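Local coordinates for protein beta-galactosidase (Marinomonas sp. ef1, PDB 6Y2K) that hydrolyses terminal beta-D-galactosyl residues from beta-galactosides, as a cold-active GH42 glycosidase that assembles into a hexamer, at residues T201-N204 / P205-L209; T328-D331 / G332-R335; Y504-P507 / E508-P512; G513-A516 / S517-L521. One frame throughout, in Å; residues are numbered along the deposited sequence.

Contact 1: T201-N204 / P205-L209; sequences TEAN and PSHRL
N204 caps the helix that starts at P205. With CG anti to the backbone N (chi1 -172°), OD1 receives the N-H of S206 at 3.1 Å from S206 N, the donor standing above the carbonyl plane of the amide. ND2 is held by W178 O and N180 OD1, which fixes the rotation of the amide. The main-chain bond from R208 N to N204 O closes the first helical turn, and P205 suits a position where a helix has no acceptor for an N-H.

E202 and R208 cross at about a right angle, their carboxylate and guanidinium planes 64° apart. OE2 of E202 lies near the guanidinium plane but 4.2 Å from NH2 of R208, too far for a salt bridge. A water bridges them, accepting from R208 NH2 at 2.9 Å and donating to E202 OE2 and A203 O; OE2 also accepts from Q427 NE2. The small A203 lets the R208 chain pass, CB to CG 4.0 Å. Another water, in the plane of the H207 ring, joins ND1 to N204 N, while NE2 bonds to E194 O.

H207 stacks on W178, S206 OG reaches T503 O, and P205 and L209 pack against helix 418-426 at the start of helix 205-233.

Contact 2: T328-D331 / G332-R335; sequences TPAD and GAVR
A333 closes a type II beta turn on A330, its N-H reaching A330 O at 3.0 Å and 159°, with the donor above the carbonyl plane. The compact side of the turn is apolar. The CB of A333 points at the 328-331 segment, and this single methyl fits between P329 CB, at 3.8 Å, and A330 O, at 3.2 Å. The fixed phi of P329 suits the extended approach to the turn. A330 CB is more distant from A333 CB, at 4.4 Å.

The other side faces solvent. D331, at the first corner, turns its side chain away and is exposed, as suits a carboxylate. G332 takes the second corner, where a phi of 91° leaves no room for a CB beside D331 O, a conformation that suits glycine. It is also the N-cap residue, and with no side chain to serve the helix start, E381 does so, accepting from G332 N and R335 N.

The turn thus feeds helix 333-343, which follows barrel strand 310-315; E381 and E388, the latter salt-bridged to R335, reach it from helix 377-395.

Contact 3: Y504-P507 / E508-P512; sequences YQIP and ENLAP
P507 and L510 are joined by the main-chain bond of a type I beta turn, L510 N to P507 O at 2.9 Å. The N-H...O angle is 147° and the donor stands above the carbonyl plane, an ordinary geometry for so tight a reversal. P507 suits the first position because its phi is already fixed near the value the extended approach needs. E508 and N509 occupy the two corners, and both are exposed, as fits polar residues on the outside of a turn. L510 leaves the turn with a positive phi of 64°, unusual for a residue other than glycine, and this swings the chain into a new direction.

The apolar contact is a single touch between branches. CG2 of I506 meets CD2 of L510 at 4.1 Å, the two side chains crossing obliquely. The methyl is delivered by the I506 torsions, which place CG2 anti to the backbone N and CG1 beside it (chi1 -63°).

N509 adds both packing and a side-chain hydrogen bond. Its CG sits between the backbone N and the carbonyl carbon, and this folds the amide back over the turn, OD1 packing 3.6 Å from P507 CB. The other end, ND2, donates to G513 O, so the asparagine ties the turn to the chain that follows it.

The turn lies in the loop between strands 490-493 and 521-528. L510 and A511 pack on T522 and V523 of strand 521-528, while I506 and L510 also touch the second subunit.

Contact 4: G513-A516 / S517-L521; sequences GPLA and SLLPL
CG of L515 stands anti to the backbone N (chi1 -164°), while that of L519 lies beside its own backbone N (chi1 -83°); these two settings lay the leucines side by side, pointing the same way. They do so round a short helix-like turn beginning near P514, in the trimerisation domain, in the loop before strand 521-528. CD2 of L515 meets CD1 of L519 at 3.8 Å. Leucine suits both places because the pair is buried, L515 against Y578 and L484, and L519 against H576 and L557.

One carbonyl organises the turn. L515 O accepts L519 N at 2.8 Å, straight at 159° and nearly along the C=O axis, and takes a second, weak bond from L518 N. P514 suits the start of the turn, since its ring holds a helical phi. Before it, G513 has a positive phi of 64°, where a CB would clash with P514 CD.

On the polar side S517 is exposed, its OG 3.4 Å from P514 O. A water takes the N-H of S517 and donates to G513 O.

Beyond L519 the chain doubles back past A516. There A516 O receives a CA-H...O contact from P520 CA at 3.2 Å, and A516 CA makes the converse contact with L519 O at 3.5 Å.

Along the chain the four contacts follow in series, contacts 1 and 2 in the TIM-barrel domain and contacts 3 and 4 in the trimerisation domain. Contacts 3 and 4 belong to one loop between strands 490-493 and 521-528, their centres about 11 Å apart, and N509 ND2 touches A516 CB. Contact 1 joins this group between the barrel part and the trimerisation part of the chain, where Y504 packs on P205, S206 and L209, its centre about 18 Å from that of contact 3. Contact 2 lies apart, its centre about 45 to 49 Å from the centres of the other three. Contacts 1 and 3 both touch the second subunit and contact 2 the third, so three of these turns border subunit interfaces of the hexamer.

Contact 1: T201-N204 / P205-L209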
loop_
_atom_site.group_PDB
_atom_site.type_symbol
_atom_site.label_atom_id
_atom_site.label_comp_id
_atom_site.label_asym_id
_atom_site.label_seq_id
_atom_site.Cartn_x
_atom_site.Cartn_y
_atom_site.Cartn_z
ATOM N N THR A 201 -39.376 -13.887 -8.642
ATOM C CA THR A 201 -37.997 -14.204 -8.279
ATOM C C THR A 201 -37.521 -15.370 -9.156
ATOM O O THR A 201 -38.108 -15.615 -10.210
ATOM C CB THR A 201 -37.876 -14.483 -6.756
ATOM O OG1 THR A 201 -36.499 -14.640 -6.401
ATOM C CG2 THR A 201 -38.648 -15.723 -6.337
ATOM N N GLU A 202 -36.470 -16.067 -8.734
ATOM C CA GLU A 202 -35.844 -17.141 -9.539
ATOM C C GLU A 202 -36.833 -18.179 -10.105
ATOM O O GLU A 202 -37.561 -18.827 -9.346
ATOM C CB GLU A 202 -34.772 -17.871 -8.726
ATOM C CG GLU A 202 -33.898 -18.795 -9.568
ATOM C CD GLU A 202 -32.883 -19.593 -8.769
ATOM O OE1 GLU A 202 -32.970 -19.637 -7.514
ATOM O OE2 GLU A 202 -32.004 -20.201 -9.425
ATOM N N ALA A 203 -36.807 -18.353 -11.430
ATOM C CA ALA A 203 -37.596 -19.388 -12.110
ATOM C C ALA A 203 -36.943 -20.758 -11.908
ATOM O O ALA A 203 -35.770 -20.852 -11.540
ATOM C CB ALA A 203 -37.726 -19.076 -13.603
ATOM N N ASN A 204 -37.706 -21.818 -12.147
ATOM C CA ASN A 204 -37.207 -23.185 -11.974
ATOM C C ASN A 204 -36.001 -23.360 -12.903
ATOM O O ASN A 204 -36.102 -23.029 -14.083
ATOM C CB ASN A 204 -38.311 -24.191 -12.331
ATOM C CG ASN A 204 -37.956 -25.637 -11.988
ATOM O OD1 ASN A 204 -36.787 -25.992 -11.813
ATOM N ND2 ASN A 204 -38.982 -26.488 -11.917
ATOM N N PRO A 205 -34.854 -23.855 -12.380
ATOM C CA PRO A 205 -33.736 -24.086 -13.301
ATOM C C PRO A 205 -34.041 -25.053 -14.463
ATOM O O PRO A 205 -33.431 -24.917 -15.528
ATOM C CB PRO A 205 -32.625 -24.632 -12.388
ATOM C CG PRO A 205 -33.320 -25.075 -11.134
ATOM C CD PRO A 205 -34.457 -24.111 -10.980
ATOM N N SER A 206 -34.962 -26.005 -14.257
ATOM C CA SER A 206 -35.408 -26.918 -15.324
ATOM C C SER A 206 -36.116 -26.168 -16.445
ATOM O O SER A 206 -35.924 -26.461 -17.622
ATOM C CB SER A 206 -36.361 -27.987 -14.775
ATOM O OG SER A 206 -35.774 -28.705 -13.702
ATOM N N HIS A 207 -36.945 -25.212 -16.044
ATOM C CA HIS A 207 -37.669 -24.307 -16.934
ATOM C C HIS A 207 -36.687 -23.475 -17.762
ATOM O O HIS A 207 -36.811 -23.383 -18.988
ATOM C CB HIS A 207 -38.579 -23.428 -16.057
ATOM C CG HIS A 207 -39.467 -22.482 -16.804
ATOM N ND1 HIS A 207 -40.256 -21.558 -16.150
ATOM C CD2 HIS A 207 -39.699 -22.305 -18.127
ATOM C CE1 HIS A 207 -40.936 -20.859 -17.040
ATOM N NE2 HIS A 207 -40.616 -21.290 -18.246
ATOM N N ARG A 208 -35.699 -22.893 -17.089
ATOM C CA ARG A 208 -34.720 -22.048 -17.766
ATOM C C ARG A 208 -33.814 -22.847 -18.698
ATOM O O ARG A 208 -33.463 -22.357 -19.779
ATOM C CB ARG A 208 -33.884 -21.271 -16.751
ATOM C CG ARG A 208 -34.688 -20.249 -15.951
ATOM C CD ARG A 208 -33.873 -19.642 -14.818
ATOM N NE ARG A 208 -32.730 -18.885 -15.320
ATOM C CZ ARG A 208 -31.645 -18.554 -14.621
ATOM N NH1 ARG A 208 -30.679 -17.861 -15.226
ATOM N NH2 ARG A 208 -31.482 -18.934 -13.356
ATOM N N LEU A 209 -33.439 -24.061 -18.289
ATOM C CA LEU A 209 -32.571 -24.905 -19.118
ATOM C C LEU A 209 -33.269 -25.399 -20.399
ATOM O O LEU A 209 -32.701 -25.305 -21.504
ATOM C CB LEU A 209 -32.016 -26.084 -18.306
ATOM C CG LEU A 209 -31.020 -26.995 -19.026
ATOM C CD1 LEU A 209 -29.851 -26.213 -19.609
ATOM C CD2 LEU A 209 -30.505 -28.069 -18.086
HETATM O O HOH W 1 -32.887 -21.013 -11.921
HETATM O O HOH W 2 -30.010 -18.555 -10.355
HETATM O O HOH W 3 -40.398 -21.762 -13.357
#

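Contact 2: T328-D331 / G332-R335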
loop_
_atom_site.group_PDB
_atom_site.type_symbol
_atom_site.label_atom_id
_atom_site.label_comp_id
_atom_site.label_asym_id
_atom_site.label_seq_id
_atom_site.Cartn_x
_atom_site.Cartn_y
_atom_site.Cartn_z
ATOM N N THR A 328 -4.660 0.569 -30.697
ATOM C CA THR A 328 -4.013 0.042 -31.892
ATOM C C THR A 328 -3.232 -1.233 -31.529
ATOM O O THR A 328 -2.617 -1.297 -30.458
ATOM C CB THR A 328 -3.034 1.052 -32.513
ATOM O OG1 THR A 328 -2.197 1.611 -31.496
ATOM C CG2 THR A 328 -3.791 2.179 -33.224
ATOM N N PRO A 329 -3.246 -2.250 -32.411
ATOM C CA PRO A 329 -2.419 -3.442 -32.159
ATOM C C PRO A 329 -0.930 -3.137 -32.176
ATOM O O PRO A 329 -0.504 -2.154 -32.791
ATOM C CB PRO A 329 -2.786 -4.395 -33.314
ATOM C CG PRO A 329 -4.028 -3.857 -33.935
ATOM C CD PRO A 329 -4.063 -2.386 -33.632
ATOM N N ALA A 330 -0.139 -3.963 -31.496
ATOM C CA ALA A 330 1.326 -3.846 -31.574
ATOM C C ALA A 330 1.753 -4.073 -33.019
ATOM O O ALA A 330 1.089 -4.815 -33.750
ATOM C CB ALA A 330 2.012 -4.872 -30.686
ATOM N N ASP A 331 2.842 -3.436 -33.427
ATOM C CA ASP A 331 3.415 -3.709 -34.739
ATOM C C ASP A 331 3.774 -5.198 -34.791
ATOM O O ASP A 331 4.387 -5.727 -33.864
ATOM C CB ASP A 331 4.629 -2.807 -35.017
ATOM C CG ASP A 331 4.234 -1.342 -35.333
ATOM O OD1 ASP A 331 3.064 -1.048 -35.721
ATOM O OD2 ASP A 331 5.125 -0.467 -35.223
ATOM N N GLY A 332 3.321 -5.872 -35.849
ATOM C CA GLY A 332 3.464 -7.327 -36.004
ATOM C C GLY A 332 2.318 -8.189 -35.464
ATOM O O GLY A 332 2.281 -9.405 -35.722
ATOM N N ALA A 333 1.373 -7.585 -34.737
ATOM C CA ALA A 333 0.275 -8.353 -34.130
ATOM C C ALA A 333 -0.654 -9.026 -35.147
ATOM O O ALA A 333 -1.129 -10.122 -34.892
ATOM C CB ALA A 333 -0.533 -7.501 -33.155
ATOM N N VAL A 334 -0.902 -8.389 -36.293
ATOM C CA VAL A 334 -1.785 -8.996 -37.299
ATOM C C VAL A 334 -1.110 -10.253 -37.888
ATOM O O VAL A 334 -1.760 -11.281 -38.083
ATOM C CB VAL A 334 -2.199 -7.997 -38.406
ATOM C CG1 VAL A 334 -3.031 -8.699 -39.482
ATOM C CG2 VAL A 334 -2.965 -6.812 -37.796
ATOM N N ARG A 335 0.193 -10.156 -38.163
ATOM C CA ARG A 335 0.995 -11.328 -38.553
ATOM C C ARG A 335 0.937 -12.417 -37.481
ATOM O O ARG A 335 0.743 -13.590 -37.797
ATOM C CB ARG A 335 2.445 -10.919 -38.818
ATOM C CG ARG A 335 3.446 -12.064 -38.865
ATOM C CD ARG A 335 4.766 -11.583 -39.442
ATOM N NE ARG A 335 5.755 -12.658 -39.472
ATOM C CZ ARG A 335 6.590 -12.968 -38.481
ATOM N NH1 ARG A 335 6.575 -12.316 -37.318
ATOM N NH2 ARG A 335 7.447 -13.968 -38.650
#

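Contact 3: Y504-P507 / E508-P512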
loop_
_atom_site.group_PDB
_atom_site.type_symbol
_atom_site.label_atom_id
_atom_site.label_comp_id
_atom_site.label_asym_id
_atom_site.label_seq_id
_atom_site.Cartn_x
_atom_site.Cartn_y
_atom_site.Cartn_z
ATOM N N TYR A 504 -32.241 -31.310 -14.860
ATOM C CA TYR A 504 -31.795 -30.412 -13.798
ATOM C C TYR A 504 -32.213 -30.905 -12.401
ATOM O O TYR A 504 -32.839 -30.183 -11.631
ATOM C CB TYR A 504 -32.247 -28.960 -14.070
ATOM C CG TYR A 504 -31.197 -27.912 -13.743
ATOM C CD1 TYR A 504 -30.599 -27.852 -12.483
ATOM C CD2 TYR A 504 -30.808 -26.964 -14.699
ATOM C CE1 TYR A 504 -29.638 -26.893 -12.187
ATOM C CE2 TYR A 504 -29.847 -26.007 -14.412
ATOM C CZ TYR A 504 -29.264 -25.970 -13.153
ATOM O OH TYR A 504 -28.303 -25.027 -12.874
ATOM N N GLN A 505 -31.859 -32.150 -12.089
ATOM C CA GLN A 505 -32.001 -32.674 -10.733
ATOM C C GLN A 505 -30.690 -33.283 -10.269
ATOM O O GLN A 505 -29.836 -33.622 -11.088
ATOM C CB GLN A 505 -33.112 -33.730 -10.643
ATOM C CG GLN A 505 -34.500 -33.228 -11.031
ATOM C CD GLN A 505 -35.618 -34.191 -10.652
ATOM O OE1 GLN A 505 -35.459 -35.027 -9.759
ATOM N NE2 GLN A 505 -36.769 -34.058 -11.320
ATOM N N ILE A 506 -30.547 -33.448 -8.955
ATOM C CA ILE A 506 -29.367 -34.105 -8.387
ATOM C C ILE A 506 -29.525 -35.615 -8.605
ATOM O O ILE A 506 -30.588 -36.148 -8.305
ATOM C CB ILE A 506 -29.208 -33.787 -6.887
ATOM C CG1 ILE A 506 -28.991 -32.273 -6.701
ATOM C CG2 ILE A 506 -28.067 -34.602 -6.289
ATOM C CD1 ILE A 506 -28.976 -31.804 -5.264
ATOM N N PRO A 507 -28.487 -36.303 -9.129
ATOM C CA PRO A 507 -28.596 -37.756 -9.296
ATOM C C PRO A 507 -28.921 -38.489 -7.998
ATOM O O PRO A 507 -28.527 -38.058 -6.910
ATOM C CB PRO A 507 -27.207 -38.164 -9.796
ATOM C CG PRO A 507 -26.715 -36.957 -10.518
ATOM C CD PRO A 507 -27.256 -35.778 -9.758
ATOM N N GLU A 508 -29.625 -39.602 -8.134
ATOM C CA GLU A 508 -30.069 -40.402 -6.993
ATOM C C GLU A 508 -28.928 -40.840 -6.060
ATOM O O GLU A 508 -29.099 -40.859 -4.838
ATOM C CB GLU A 508 -30.831 -41.623 -7.506
ATOM C CG GLU A 508 -31.672 -42.331 -6.463
ATOM C CD GLU A 508 -32.305 -43.582 -7.039
ATOM O OE1 GLU A 508 -33.139 -43.442 -7.968
ATOM O OE2 GLU A 508 -31.941 -44.689 -6.585
ATOM N N ASN A 509 -27.772 -41.162 -6.636
ATOM C CA ASN A 509 -26.569 -41.523 -5.858
ATOM C C ASN A 509 -25.692 -40.318 -5.453
ATOM O O ASN A 509 -24.586 -40.511 -4.963
ATOM C CB ASN A 509 -25.710 -42.563 -6.625
ATOM C CG ASN A 509 -25.168 -42.037 -7.954
ATOM O OD1 ASN A 509 -25.887 -41.374 -8.706
ATOM N ND2 ASN A 509 -23.908 -42.356 -8.264
ATOM N N LEU A 510 -26.194 -39.093 -5.641
ATOM C CA LEU A 510 -25.407 -37.852 -5.523
ATOM C C LEU A 510 -24.289 -37.754 -6.558
ATOM O O LEU A 510 -23.987 -38.728 -7.270
ATOM C CB LEU A 510 -24.841 -37.662 -4.109
ATOM C CG LEU A 510 -25.805 -37.819 -2.927
ATOM C CD1 LEU A 510 -25.103 -37.419 -1.647
ATOM C CD2 LEU A 510 -27.051 -36.978 -3.125
ATOM N N ALA A 511 -23.675 -36.573 -6.643
ATOM C CA ALA A 511 -22.519 -36.392 -7.523
ATOM C C ALA A 511 -21.381 -37.324 -7.084
ATOM O O ALA A 511 -21.254 -37.589 -5.892
ATOM C CB ALA A 511 -22.067 -34.936 -7.517
ATOM N N PRO A 512 -20.562 -37.845 -8.003
ATOM C CA PRO A 512 -20.564 -37.535 -9.433
ATOM C C PRO A 512 -21.434 -38.464 -10.316
ATOM O O PRO A 512 -21.105 -38.686 -11.477
ATOM C CB PRO A 512 -19.087 -37.671 -9.788
ATOM C CG PRO A 512 -18.641 -38.808 -8.923
ATOM C CD PRO A 512 -19.412 -38.686 -7.639
#

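Contact 4: G513-A516 / S517-L521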
loop_
_atom_site.group_PDB
_atom_site.type_symbol
_atom_site.label_atom_id
_atom_site.label_comp_id
_atom_site.label_asym_id
_atom_site.label_seq_id
_atom_site.Cartn_x
_atom_site.Cartn_y
_atom_site.Cartn_z
ATOM N N GLY A 513 -22.546 -38.971 -9.786
ATOM C CA GLY A 513 -23.596 -39.552 -10.620
ATOM C C GLY A 513 -23.146 -40.791 -11.383
ATOM O O GLY A 513 -22.613 -41.710 -10.776
ATOM N N PRO A 514 -23.317 -40.809 -12.724
ATOM C CA PRO A 514 -22.873 -41.979 -13.508
ATOM C C PRO A 514 -21.377 -42.270 -13.430
ATOM O O PRO A 514 -20.980 -43.416 -13.625
ATOM C CB PRO A 514 -23.257 -41.613 -14.948
ATOM C CG PRO A 514 -24.319 -40.594 -14.811
ATOM C CD PRO A 514 -23.973 -39.810 -13.584
ATOM N N LEU A 515 -20.561 -41.248 -13.154
ATOM C CA LEU A 515 -19.106 -41.412 -13.047
ATOM C C LEU A 515 -18.670 -42.218 -11.815
ATOM O O LEU A 515 -17.559 -42.729 -11.791
ATOM C CB LEU A 515 -18.416 -40.032 -13.014
ATOM C CG LEU A 515 -16.906 -39.977 -13.278
ATOM C CD1 LEU A 515 -16.612 -40.077 -14.768
ATOM C CD2 LEU A 515 -16.296 -38.701 -12.717
ATOM N N ALA A 516 -19.521 -42.313 -10.796
ATOM C CA ALA A 516 -19.168 -42.995 -9.548
ATOM C C ALA A 516 -18.755 -44.464 -9.703
ATOM O O ALA A 516 -17.962 -44.952 -8.904
ATOM C CB ALA A 516 -20.297 -42.881 -8.527
ATOM N N SER A 517 -19.283 -45.169 -10.700
ATOM C CA SER A 517 -18.837 -46.544 -10.975
ATOM C C SER A 517 -17.371 -46.583 -11.427
ATOM O O SER A 517 -16.651 -47.507 -11.077
ATOM C CB SER A 517 -19.745 -47.236 -12.007
ATOM O OG SER A 517 -19.749 -46.542 -13.247
ATOM N N LEU A 518 -16.935 -45.566 -12.172
ATOM C CA LEU A 518 -15.543 -45.454 -12.642
ATOM C C LEU A 518 -14.616 -44.859 -11.567
ATOM O O LEU A 518 -13.455 -45.261 -11.425
ATOM C CB LEU A 518 -15.487 -44.547 -13.882
ATOM C CG LEU A 518 -14.835 -45.011 -15.189
ATOM C CD1 LEU A 518 -14.410 -43.789 -15.991
ATOM C CD2 LEU A 518 -13.675 -45.985 -15.012
ATOM N N LEU A 519 -15.131 -43.854 -10.860
ATOM C CA LEU A 519 -14.380 -43.107 -9.858
ATOM C C LEU A 519 -15.196 -43.092 -8.571
ATOM O O LEU A 519 -16.015 -42.195 -8.371
ATOM C CB LEU A 519 -14.116 -41.686 -10.369
ATOM C CG LEU A 519 -12.897 -41.577 -11.286
ATOM C CD1 LEU A 519 -12.971 -40.382 -12.230
ATOM C CD2 LEU A 519 -11.639 -41.504 -10.438
ATOM N N PRO A 520 -15.018 -44.118 -7.708
ATOM C CA PRO A 520 -15.887 -44.217 -6.529
ATOM C C PRO A 520 -15.627 -43.140 -5.462
ATOM O O PRO A 520 -14.668 -43.221 -4.691
ATOM C CB PRO A 520 -15.620 -45.632 -6.000
ATOM C CG PRO A 520 -14.276 -46.003 -6.533
ATOM C CD PRO A 520 -14.145 -45.299 -7.853
ATOM N N LEU A 521 -16.503 -42.141 -5.447
ATOM C CA LEU A 521 -16.493 -41.088 -4.438
ATOM C C LEU A 521 -17.890 -40.495 -4.306
ATOM O O LEU A 521 -18.741 -40.709 -5.176
ATOM C CB LEU A 521 -15.484 -40.009 -4.834
ATOM C CG LEU A 521 -15.752 -39.283 -6.161
ATOM C CD1 LEU A 521 -16.289 -37.882 -5.905
ATOM C CD2 LEU A 521 -14.494 -39.209 -7.004
HETATM O O HOH W 4 -22.437 -44.486 -11.100
HETATM O O HOH W 5 -22.324 -45.512 -14.080
#